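Long-range contact in transcriptional regulator (NtrC family) (Aquifex aeolicus, PDB 3DZD), which probably activates transcription by sigma54 RNA polymerase, as a response regulator whose AAA+ domain hydrolyses ATP, captured here in its inactive state: residues S151-K165 against R290-R304. Sequence-based numbering, arbitrary orientation.
With ADP (adenosine-5'-diphosphate), chain C.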
ATOM      1  N   SER A 151      -4.691  20.889 -10.397  1.00 67.41           N
ATOM      2  CA  SER A 151      -5.412  20.755 -11.651  1.00 62.55           C
ATOM      3  C   SER A 151      -5.541  19.285 -12.019  1.00 60.47           C
ATOM      4  O   SER A 151      -4.927  18.423 -11.390  1.00 55.78           O
ATOM      5  CB  SER A 151      -4.680  21.502 -12.759  1.00 58.89           C
ATOM      6  OG  SER A 151      -5.422  21.447 -13.959  1.00 69.77           O
ATOM      7  N   LYS A 152      -6.343  18.990 -13.033  1.00 62.30           N
ATOM      8  CA  LYS A 152      -6.385  17.634 -13.557  1.00 59.30           C
ATOM      9  C   LYS A 152      -5.730  17.557 -14.934  1.00 52.92           C
ATOM     10  O   LYS A 152      -5.623  16.480 -15.518  1.00 53.72           O
ATOM     11  CB  LYS A 152      -7.810  17.090 -13.616  1.00 60.53           C
ATOM     12  CG  LYS A 152      -7.841  15.565 -13.617  1.00 64.60           C
ATOM     13  CD  LYS A 152      -9.014  15.023 -14.423  1.00 73.73           C
ATOM     14  CE  LYS A 152      -9.062  13.503 -14.355  1.00 64.42           C
ATOM     15  NZ  LYS A 152     -10.071  12.920 -15.290  1.00 75.36           N
ATOM     16  N   ALA A 153      -5.292  18.703 -15.445  1.00 44.48           N
ATOM     17  CA  ALA A 153      -4.587  18.761 -16.722  1.00 44.45           C
ATOM     18  C   ALA A 153      -3.281  17.963 -16.652  1.00 39.09           C
ATOM     19  O   ALA A 153      -2.609  17.962 -15.622  1.00 39.02           O
ATOM     20  CB  ALA A 153      -4.316  20.210 -17.109  1.00 46.43           C
ATOM     21  N   PRO A 154      -2.929  17.263 -17.738  1.00 39.10           N
ATOM     22  CA  PRO A 154      -1.728  16.424 -17.679  1.00 40.60           C
ATOM     23  C   PRO A 154      -0.438  17.248 -17.646  1.00 38.86           C
ATOM     24  O   PRO A 154      -0.411  18.400 -18.074  1.00 39.17           O
ATOM     25  CB  PRO A 154      -1.816  15.593 -18.963  1.00 40.99           C
ATOM     26  CG  PRO A 154      -3.269  15.683 -19.382  1.00 40.89           C
ATOM     27  CD  PRO A 154      -3.670  17.061 -18.992  1.00 39.44           C
ATOM     28  N   VAL A 155       0.617  16.647 -17.119  1.00 38.63           N
ATOM     29  CA  VAL A 155       1.903  17.309 -17.008  1.00 38.75           C
ATOM     30  C   VAL A 155       2.959  16.476 -17.704  1.00 38.50           C
ATOM     31  O   VAL A 155       3.028  15.272 -17.503  1.00 38.32           O
ATOM     32  CB  VAL A 155       2.312  17.500 -15.530  1.00 38.46           C
ATOM     33  CG1 VAL A 155       3.651  18.198 -15.429  1.00 38.66           C
ATOM     34  CG2 VAL A 155       1.249  18.289 -14.790  1.00 38.63           C
ATOM     35  N   LEU A 156       3.769  17.120 -18.529  1.00 39.40           N
ATOM     36  CA  LEU A 156       4.895  16.471 -19.172  1.00 38.70           C
ATOM     37  C   LEU A 156       6.178  16.956 -18.507  1.00 39.09           C
ATOM     38  O   LEU A 156       6.451  18.149 -18.473  1.00 38.99           O
ATOM     39  CB  LEU A 156       4.927  16.793 -20.671  1.00 39.08           C
ATOM     40  CG  LEU A 156       6.156  16.260 -21.426  1.00 39.40           C
ATOM     41  CD1 LEU A 156       6.100  14.742 -21.540  1.00 39.16           C
ATOM     42  CD2 LEU A 156       6.296  16.897 -22.809  1.00 40.11           C
ATOM     43  N   ILE A 157       6.953  16.024 -17.971  1.00 38.37           N
ATOM     44  CA  ILE A 157       8.220  16.346 -17.340  1.00 39.43           C
ATOM     45  C   ILE A 157       9.375  15.969 -18.267  1.00 39.30           C
ATOM     46  O   ILE A 157       9.590  14.794 -18.535  1.00 39.37           O
ATOM     47  CB  ILE A 157       8.379  15.592 -16.006  1.00 38.81           C
ATOM     48  CG1 ILE A 157       7.162  15.841 -15.112  1.00 38.95           C
ATOM     49  CG2 ILE A 157       9.660  15.995 -15.313  1.00 38.75           C
ATOM     50  CD1 ILE A 157       7.151  15.016 -13.857  1.00 38.13           C
ATOM     51  N   THR A 158      10.107  16.967 -18.754  1.00 39.04           N
ATOM     52  CA  THR A 158      11.269  16.729 -19.610  1.00 38.89           C
ATOM     53  C   THR A 158      12.570  16.816 -18.819  1.00 39.02           C
ATOM     54  O   THR A 158      12.723  17.631 -17.911  1.00 39.03           O
ATOM     55  CB  THR A 158      11.338  17.720 -20.808  1.00 39.44           C
ATOM     56  OG1 THR A 158      10.123  17.646 -21.560  1.00 39.68           O
ATOM     57  CG2 THR A 158      12.519  17.378 -21.734  1.00 39.81           C
ATOM     58  N   GLY A 159      13.515  15.959 -19.153  1.00 41.16           N
ATOM     59  CA  GLY A 159      14.774  15.945 -18.436  1.00 38.71           C
ATOM     60  C   GLY A 159      15.584  14.751 -18.848  1.00 38.70           C
ATOM     61  O   GLY A 159      15.033  13.774 -19.350  1.00 40.78           O
ATOM     62  N   GLU A 160      16.892  14.824 -18.630  1.00 40.20           N
ATOM     63  CA  GLU A 160      17.774  13.706 -18.911  1.00 38.85           C
ATOM     64  C   GLU A 160      17.505  12.562 -17.943  1.00 41.93           C
ATOM     65  O   GLU A 160      16.774  12.722 -16.955  1.00 38.19           O
ATOM     66  CB  GLU A 160      19.228  14.139 -18.814  1.00 40.50           C
ATOM     67  CG  GLU A 160      19.665  15.090 -19.904  1.00 42.12           C
ATOM     68  CD  GLU A 160      21.164  15.359 -19.876  1.00 42.26           C
ATOM     69  OE1 GLU A 160      21.828  14.929 -18.900  1.00 39.50           O
ATOM     70  OE2 GLU A 160      21.675  15.996 -20.834  1.00 40.53           O
ATOM     71  N   SER A 161      18.100  11.408 -18.229  1.00 40.05           N
ATOM     72  CA  SER A 161      17.904  10.237 -17.394  1.00 45.65           C
ATOM     73  C   SER A 161      18.466  10.479 -16.010  1.00 41.14           C
ATOM     74  O   SER A 161      19.519  11.103 -15.861  1.00 38.10           O
ATOM     75  CB  SER A 161      18.565   9.019 -18.017  1.00 43.99           C
ATOM     76  OG  SER A 161      18.024   8.771 -19.297  1.00 62.89           O
ATOM     77  N   GLY A 162      17.749   9.991 -15.003  1.00 38.01           N
ATOM     78  CA  GLY A 162      18.180  10.115 -13.629  1.00 37.54           C
ATOM     79  C   GLY A 162      18.171  11.518 -13.064  1.00 37.81           C
ATOM     80  O   GLY A 162      18.949  11.813 -12.167  1.00 37.95           O
ATOM     81  N   THR A 163      17.299  12.389 -13.558  1.00 38.01           N
ATOM     82  CA  THR A 163      17.212  13.750 -13.003  1.00 37.83           C
ATOM     83  C   THR A 163      16.087  13.949 -11.971  1.00 37.83           C
ATOM     84  O   THR A 163      15.853  15.063 -11.520  1.00 37.84           O
ATOM     85  CB  THR A 163      17.061  14.813 -14.098  1.00 37.95           C
ATOM     86  OG1 THR A 163      15.976  14.449 -14.942  1.00 38.05           O
ATOM     87  CG2 THR A 163      18.316  14.907 -14.932  1.00 38.56           C
ATOM     88  N   GLY A 164      15.400  12.874 -11.586  1.00 37.33           N
ATOM     89  CA  GLY A 164      14.404  12.981 -10.538  1.00 37.02           C
ATOM     90  C   GLY A 164      12.988  13.196 -11.035  1.00 37.04           C
ATOM     91  O   GLY A 164      12.135  13.680 -10.298  1.00 37.17           O
ATOM     92  N   LYS A 165      12.732  12.823 -12.282  1.00 37.08           N
ATOM     93  CA  LYS A 165      11.420  13.020 -12.877  1.00 37.13           C
ATOM     94  C   LYS A 165      10.300  12.311 -12.108  1.00 38.68           C
ATOM     95  O   LYS A 165       9.204  12.839 -11.994  1.00 39.15           O
ATOM     96  CB  LYS A 165      11.439  12.598 -14.347  1.00 37.29           C
ATOM     97  CG  LYS A 165      12.263  13.541 -15.230  1.00 38.45           C
ATOM     98  CD  LYS A 165      12.397  13.014 -16.651  1.00 39.27           C
ATOM     99  CE  LYS A 165      13.295  11.792 -16.680  1.00 43.52           C
ATOM    100  NZ  LYS A 165      13.259  11.143 -18.015  1.00 52.22           N
ATOM    101  N   ARG A 290      -2.050  16.856 -25.817  1.00 45.56           N
ATOM    102  CA  ARG A 290      -2.918  16.364 -24.757  1.00 48.66           C
ATOM    103  C   ARG A 290      -2.139  16.180 -23.457  1.00 51.06           C
ATOM    104  O   ARG A 290      -2.647  16.493 -22.381  1.00 55.31           O
ATOM    105  CB  ARG A 290      -3.553  15.032 -25.146  1.00 51.30           C
ATOM    106  CG  ARG A 290      -4.701  15.151 -26.117  1.00 60.04           C
ATOM    107  CD  ARG A 290      -6.032  14.973 -25.424  1.00 66.79           C
ATOM    108  NE  ARG A 290      -7.150  15.266 -26.315  1.00 71.25           N
ATOM    109  CZ  ARG A 290      -8.404  15.408 -25.902  1.00 69.38           C
ATOM    110  NH1 ARG A 290      -8.695  15.281 -24.611  1.00 64.42           N
ATOM    111  NH2 ARG A 290      -9.361  15.682 -26.777  1.00 71.15           N
ATOM    112  N   LEU A 291      -0.907  15.679 -23.568  1.00 40.17           N
ATOM    113  CA  LEU A 291      -0.110  15.282 -22.410  1.00 39.61           C
ATOM    114  C   LEU A 291       0.691  16.414 -21.796  1.00 39.52           C
ATOM    115  O   LEU A 291       1.266  16.252 -20.717  1.00 39.26           O
ATOM    116  CB  LEU A 291       0.877  14.194 -22.808  1.00 39.59           C
ATOM    117  CG  LEU A 291       0.334  12.802 -23.090  1.00 39.51           C
ATOM    118  CD1 LEU A 291       1.443  11.924 -23.639  1.00 39.53           C
ATOM    119  CD2 LEU A 291      -0.235  12.212 -21.822  1.00 39.26           C
ATOM    120  N   SER A 292       0.751  17.548 -22.485  1.00 40.00           N
ATOM    121  CA  SER A 292       1.655  18.621 -22.093  1.00 40.27           C
ATOM    122  C   SER A 292       0.979  19.982 -21.892  1.00 40.29           C
ATOM    123  O   SER A 292       1.592  21.019 -22.134  1.00 40.78           O
ATOM    124  CB  SER A 292       2.777  18.750 -23.117  1.00 40.36           C
ATOM    125  OG  SER A 292       2.248  19.087 -24.382  1.00 40.66           O
ATOM    126  N   VAL A 293      -0.274  19.965 -21.444  1.00 41.08           N
ATOM    127  CA  VAL A 293      -0.985  21.174 -21.052  1.00 40.78           C
ATOM    128  C   VAL A 293      -0.161  21.988 -20.050  1.00 40.78           C
ATOM    129  O   VAL A 293      -0.138  23.212 -20.113  1.00 41.02           O
ATOM    130  CB  VAL A 293      -2.366  20.828 -20.451  1.00 40.40           C
ATOM    131  CG1 VAL A 293      -3.062  22.070 -19.955  1.00 40.64           C
ATOM    132  CG2 VAL A 293      -3.225  20.121 -21.488  1.00 41.21           C
ATOM    133  N   PHE A 294       0.492  21.294 -19.114  1.00 39.91           N
ATOM    134  CA  PHE A 294       1.552  21.877 -18.293  1.00 39.73           C
ATOM    135  C   PHE A 294       2.868  21.162 -18.546  1.00 39.56           C
ATOM    136  O   PHE A 294       2.893  19.969 -18.829  1.00 39.41           O
ATOM    137  CB  PHE A 294       1.241  21.749 -16.805  1.00 39.48           C
ATOM    138  CG  PHE A 294       0.065  22.547 -16.362  1.00 39.70           C
ATOM    139  CD1 PHE A 294       0.040  23.921 -16.539  1.00 40.07           C
ATOM    140  CD2 PHE A 294      -1.013  21.924 -15.744  1.00 39.56           C
ATOM    141  CE1 PHE A 294      -1.052  24.661 -16.126  1.00 43.38           C
ATOM    142  CE2 PHE A 294      -2.104  22.655 -15.326  1.00 45.05           C
ATOM    143  CZ  PHE A 294      -2.129  24.027 -15.517  1.00 40.30           C
ATOM    144  N   GLN A 295       3.971  21.880 -18.412  1.00 39.60           N
ATOM    145  CA  GLN A 295       5.273  21.258 -18.571  1.00 39.47           C
ATOM    146  C   GLN A 295       6.209  21.668 -17.456  1.00 39.49           C
ATOM    147  O   GLN A 295       6.037  22.718 -16.845  1.00 39.49           O
ATOM    148  CB  GLN A 295       5.901  21.620 -19.913  1.00 39.82           C
ATOM    149  CG  GLN A 295       5.103  21.168 -21.111  1.00 40.04           C
ATOM    150  CD  GLN A 295       5.921  21.223 -22.376  1.00 40.34           C
ATOM    151  OE1 GLN A 295       5.544  21.883 -23.346  1.00 44.00           O
ATOM    152  NE2 GLN A 295       7.062  20.535 -22.373  1.00 40.43           N
ATOM    153  N   ILE A 296       7.200  20.819 -17.200  1.00 39.23           N
ATOM    154  CA  ILE A 296       8.256  21.131 -16.265  1.00 39.44           C
ATOM    155  C   ILE A 296       9.526  20.582 -16.872  1.00 39.09           C
ATOM    156  O   ILE A 296       9.540  19.456 -17.379  1.00 39.27           O
ATOM    157  CB  ILE A 296       8.046  20.442 -14.904  1.00 38.91           C
ATOM    158  CG1 ILE A 296       6.743  20.898 -14.259  1.00 39.17           C
ATOM    159  CG2 ILE A 296       9.240  20.692 -13.983  1.00 38.72           C
ATOM    160  CD1 ILE A 296       6.315  20.050 -13.078  1.00 38.60           C
ATOM    161  N   TYR A 297      10.585  21.379 -16.818  1.00 39.66           N
ATOM    162  CA  TYR A 297      11.894  20.959 -17.283  1.00 39.83           C
ATOM    163  C   TYR A 297      12.832  20.789 -16.091  1.00 39.37           C
ATOM    164  O   TYR A 297      13.045  21.734 -15.341  1.00 39.24           O
ATOM    165  CB  TYR A 297      12.471  21.998 -18.249  1.00 40.19           C
ATOM    166  CG  TYR A 297      13.887  21.692 -18.657  1.00 40.15           C
ATOM    167  CD1 TYR A 297      14.157  20.686 -19.569  1.00 40.03           C
ATOM    168  CD2 TYR A 297      14.951  22.393 -18.123  1.00 40.42           C
ATOM    169  CE1 TYR A 297      15.445  20.391 -19.940  1.00 40.72           C
ATOM    170  CE2 TYR A 297      16.240  22.117 -18.490  1.00 40.23           C
ATOM    171  CZ  TYR A 297      16.488  21.114 -19.400  1.00 40.10           C
ATOM    172  OH  TYR A 297      17.780  20.814 -19.768  1.00 40.18           O
ATOM    173  N   LEU A 298      13.370  19.589 -15.908  1.00 39.20           N
ATOM    174  CA  LEU A 298      14.395  19.355 -14.892  1.00 38.90           C
ATOM    175  C   LEU A 298      15.773  19.438 -15.519  1.00 38.82           C
ATOM    176  O   LEU A 298      16.094  18.655 -16.401  1.00 39.09           O
ATOM    177  CB  LEU A 298      14.244  17.966 -14.257  1.00 38.24           C
ATOM    178  CG  LEU A 298      12.896  17.621 -13.639  1.00 38.44           C
ATOM    179  CD1 LEU A 298      12.968  16.298 -12.868  1.00 38.31           C
ATOM    180  CD2 LEU A 298      12.429  18.760 -12.740  1.00 38.11           C
ATOM    181  N   PRO A 299      16.604  20.371 -15.049  1.00 39.68           N
ATOM    182  CA  PRO A 299      17.967  20.536 -15.582  1.00 39.86           C
ATOM    183  C   PRO A 299      18.886  19.361 -15.219  1.00 39.98           C
ATOM    184  O   PRO A 299      18.676  18.736 -14.186  1.00 39.42           O
ATOM    185  CB  PRO A 299      18.481  21.796 -14.872  1.00 40.53           C
ATOM    186  CG  PRO A 299      17.391  22.253 -13.965  1.00 39.59           C
ATOM    187  CD  PRO A 299      16.342  21.213 -13.873  1.00 39.04           C
ATOM    188  N   PRO A 300      19.911  19.088 -16.046  1.00 39.57           N
ATOM    189  CA  PRO A 300      20.905  18.080 -15.667  1.00 39.71           C
ATOM    190  C   PRO A 300      21.571  18.454 -14.356  1.00 39.28           C
ATOM    191  O   PRO A 300      21.598  19.627 -13.963  1.00 39.43           O
ATOM    192  CB  PRO A 300      21.929  18.140 -16.799  1.00 39.79           C
ATOM    193  CG  PRO A 300      21.236  18.817 -17.932  1.00 39.76           C
ATOM    194  CD  PRO A 300      20.241  19.740 -17.323  1.00 40.07           C
ATOM    195  N   LEU A 301      22.095  17.447 -13.675  1.00 39.10           N
ATOM    196  CA  LEU A 301      22.765  17.646 -12.407  1.00 39.25           C
ATOM    197  C   LEU A 301      23.923  18.648 -12.527  1.00 39.72           C
ATOM    198  O   LEU A 301      24.109  19.482 -11.640  1.00 39.99           O
ATOM    199  CB  LEU A 301      23.247  16.301 -11.856  1.00 38.78           C
ATOM    200  CG  LEU A 301      24.127  16.320 -10.609  1.00 38.91           C
ATOM    201  CD1 LEU A 301      23.488  17.113  -9.490  1.00 38.66           C
ATOM    202  CD2 LEU A 301      24.421  14.876 -10.165  1.00 38.83           C
ATOM    203  N   ARG A 302      24.679  18.575 -13.626  1.00 40.10           N
ATOM    204  CA  ARG A 302      25.804  19.484 -13.854  1.00 40.27           C
ATOM    205  C   ARG A 302      25.383  20.942 -14.069  1.00 40.21           C
ATOM    206  O   ARG A 302      26.236  21.827 -14.164  1.00 41.49           O
ATOM    207  CB  ARG A 302      26.641  19.020 -15.050  1.00 40.19           C
ATOM    208  CG  ARG A 302      25.915  19.145 -16.363  1.00 40.75           C
ATOM    209  CD  ARG A 302      26.530  18.297 -17.442  1.00 41.31           C
ATOM    210  NE  ARG A 302      25.777  18.356 -18.695  1.00 41.57           N
ATOM    211  CZ  ARG A 302      24.810  17.507 -19.038  1.00 41.46           C
ATOM    212  NH1 ARG A 302      24.448  16.518 -18.220  1.00 40.34           N
ATOM    213  NH2 ARG A 302      24.198  17.645 -20.207  1.00 41.56           N
ATOM    214  N   GLU A 303      24.080  21.196 -14.167  1.00 40.44           N
ATOM    215  CA  GLU A 303      23.586  22.569 -14.290  1.00 40.36           C
ATOM    216  C   GLU A 303      23.068  23.093 -12.964  1.00 40.32           C
ATOM    217  O   GLU A 303      22.459  24.156 -12.918  1.00 40.61           O
ATOM    218  CB  GLU A 303      22.473  22.679 -15.341  1.00 40.37           C
ATOM    219  CG  GLU A 303      22.955  22.631 -16.785  1.00 40.79           C
ATOM    220  CD  GLU A 303      21.829  22.888 -17.789  1.00 41.04           C
ATOM    221  OE1 GLU A 303      20.903  23.690 -17.491  1.00 41.11           O
ATOM    222  OE2 GLU A 303      21.878  22.289 -18.889  1.00 40.83           O
ATOM    223  N   ARG A 304      23.316  22.354 -11.884  1.00 40.14           N
ATOM    224  CA  ARG A 304      22.662  22.648 -10.608  1.00 40.55           C
ATOM    225  C   ARG A 304      23.601  23.174  -9.531  1.00 40.24           C
ATOM    226  O   ARG A 304      23.273  23.151  -8.337  1.00 40.36           O
ATOM    227  CB  ARG A 304      21.920  21.425 -10.094  1.00 40.14           C
ATOM    228  CG  ARG A 304      20.875  20.927 -11.050  1.00 39.69           C
ATOM    229  CD  ARG A 304      19.920  20.021 -10.335  1.00 39.06           C
ATOM    230  NE  ARG A 304      19.147  19.212 -11.266  1.00 39.10           N
ATOM    231  CZ  ARG A 304      18.454  18.139 -10.904  1.00 39.28           C
ATOM    232  NH1 ARG A 304      18.454  17.770  -9.626  1.00 38.32           N
ATOM    233  NH2 ARG A 304      17.757  17.448 -11.808  1.00 38.30           N
TER
HETATM  234  PB  ADP C 370      14.440   9.665 -13.465  0.52 45.33           P
HETATM  235  O1B ADP C 370      13.062   9.395 -12.893  0.77 43.69           O
HETATM  236  O2B ADP C 370      14.868   8.705 -14.552  0.88 52.43           O
HETATM  237  O3B ADP C 370      14.674  11.090 -13.864  1.00 39.04           O
HETATM  238  PA  ADP C 370      15.223   8.829 -10.799  1.00 49.22           P
HETATM  239  O1A ADP C 370      14.667   9.889  -9.889  1.00 58.16           O
HETATM  240  O2A ADP C 370      14.435   7.542 -10.936  1.00 57.69           O
HETATM  241  O3A ADP C 370      15.509   9.484 -12.254  1.00 55.33           O
HETATM  242  O5' ADP C 370      16.699   8.441 -10.288  1.00 50.97           O
HETATM  243  C5' ADP C 370      17.334   9.191  -9.261  1.00 44.76           C
HETATM  244  C4' ADP C 370      17.590   8.359  -8.020  1.00 44.12           C
HETATM  245  O4' ADP C 370      18.069   9.266  -7.035  1.00 41.32           O
HETATM  246  C3' ADP C 370      16.288   7.843  -7.445  1.00 50.68           C
HETATM  247  O3' ADP C 370      16.578   6.773  -6.540  1.00 50.81           O
HETATM  248  C2' ADP C 370      15.742   8.970  -6.609  1.00 45.50           C
HETATM  249  O2' ADP C 370      15.200   8.375  -5.428  1.00 44.81           O
HETATM  250  C1' ADP C 370      16.982   9.753  -6.231  1.00 42.19           C
HETATM  251  N9  ADP C 370      16.821  11.198  -6.494  1.00 39.98           N
HETATM  252  C8  ADP C 370      16.738  11.768  -7.710  1.00 39.52           C
HETATM  253  N7  ADP C 370      16.628  13.107  -7.624  1.00 37.07           N
HETATM  254  C5  ADP C 370      16.641  13.418  -6.316  1.00 37.10           C
HETATM  255  C6  ADP C 370      16.548  14.667  -5.531  1.00 39.84           C
HETATM  256  N6  ADP C 370      16.424  15.871  -6.151  1.00 46.23           N
HETATM  257  N1  ADP C 370      16.602  14.563  -4.190  1.00 43.68           N
HETATM  258  C2  ADP C 370      16.731  13.369  -3.582  1.00 43.39           C
HETATM  259  N3  ADP C 370      16.814  12.193  -4.229  1.00 41.99           N
HETATM  260  C4  ADP C 370      16.775  12.158  -5.575  1.00 39.30           C
HETATM  261  O   HOH W   1       1.279  13.764 -19.310  1.00 55.24           O
HETATM  262  O   HOH W   2       7.853  18.953 -20.537  1.00 59.10           O
HETATM  263  O   HOH W   3      17.904  17.398 -17.820  1.00 39.07           O
HETATM  264  O   HOH W   4      16.472  15.645  -9.149  1.00 37.57           O
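Strands 155-158 and 294-297 run parallel, their axes 4.7 Å apart at 17°, joined by five backbone hydrogen bonds from Phe294 N to Pro154 O through Leu298 N to Thr158 O. Strand 294-297 forms one edge of the parallel AAA+ sheet within this chain; strand 265-270 flanks 155-158 on its other side. Beneath helix 136-149, Val155 CG1 meets Ile296 CD1 at 4.0 Å, while Ile157 CG2 touches Leu298 CG. On the face carrying Leu156 and Thr158, a water sits among Gln295 NE2, Leu156 O and Thr158 OG1.

Strand 155-158 leads into the Walker A P-loop, which includes Gly159 to Lys165; Gly162 N and Lys165 N bond the ADP beta-phosphate. Leu298 CD1 packs under its turn, 3.4 Å from Thr163 O. With CG anti to its carbonyl carbon (chi1 -59°) and the chain then extended, Arg304 reaches Thr163 O through NH2 at 3.1 Å, in the carbonyl plane on a lone pair. NE and NH2 also clasp Pro299 O side-on, fixing the guanidinium's rotation; a water joins NH1 to ADP N6.

Farther out, Arg302 grips Glu160 end-on, NH1 to OE1 and NH2 to OE2 at 3.1 Å each, both oxygens met on their syn sides with the planes 34° apart. Pro300 CB lies over one face of the Arg302 guanidinium, offset toward its rim, and Asn346 of the lid also bonds Glu160 OE1. Replacing Glu160 by an alanine would probably leave Arg302 without its two-pronged carboxylate and Asn346 ND2 without one of its acceptors. The polar links thus tie the nucleotide-binding loop to residues 299-304, and through Asn346 to the lid, consistent with coupling nucleotide state to lid position.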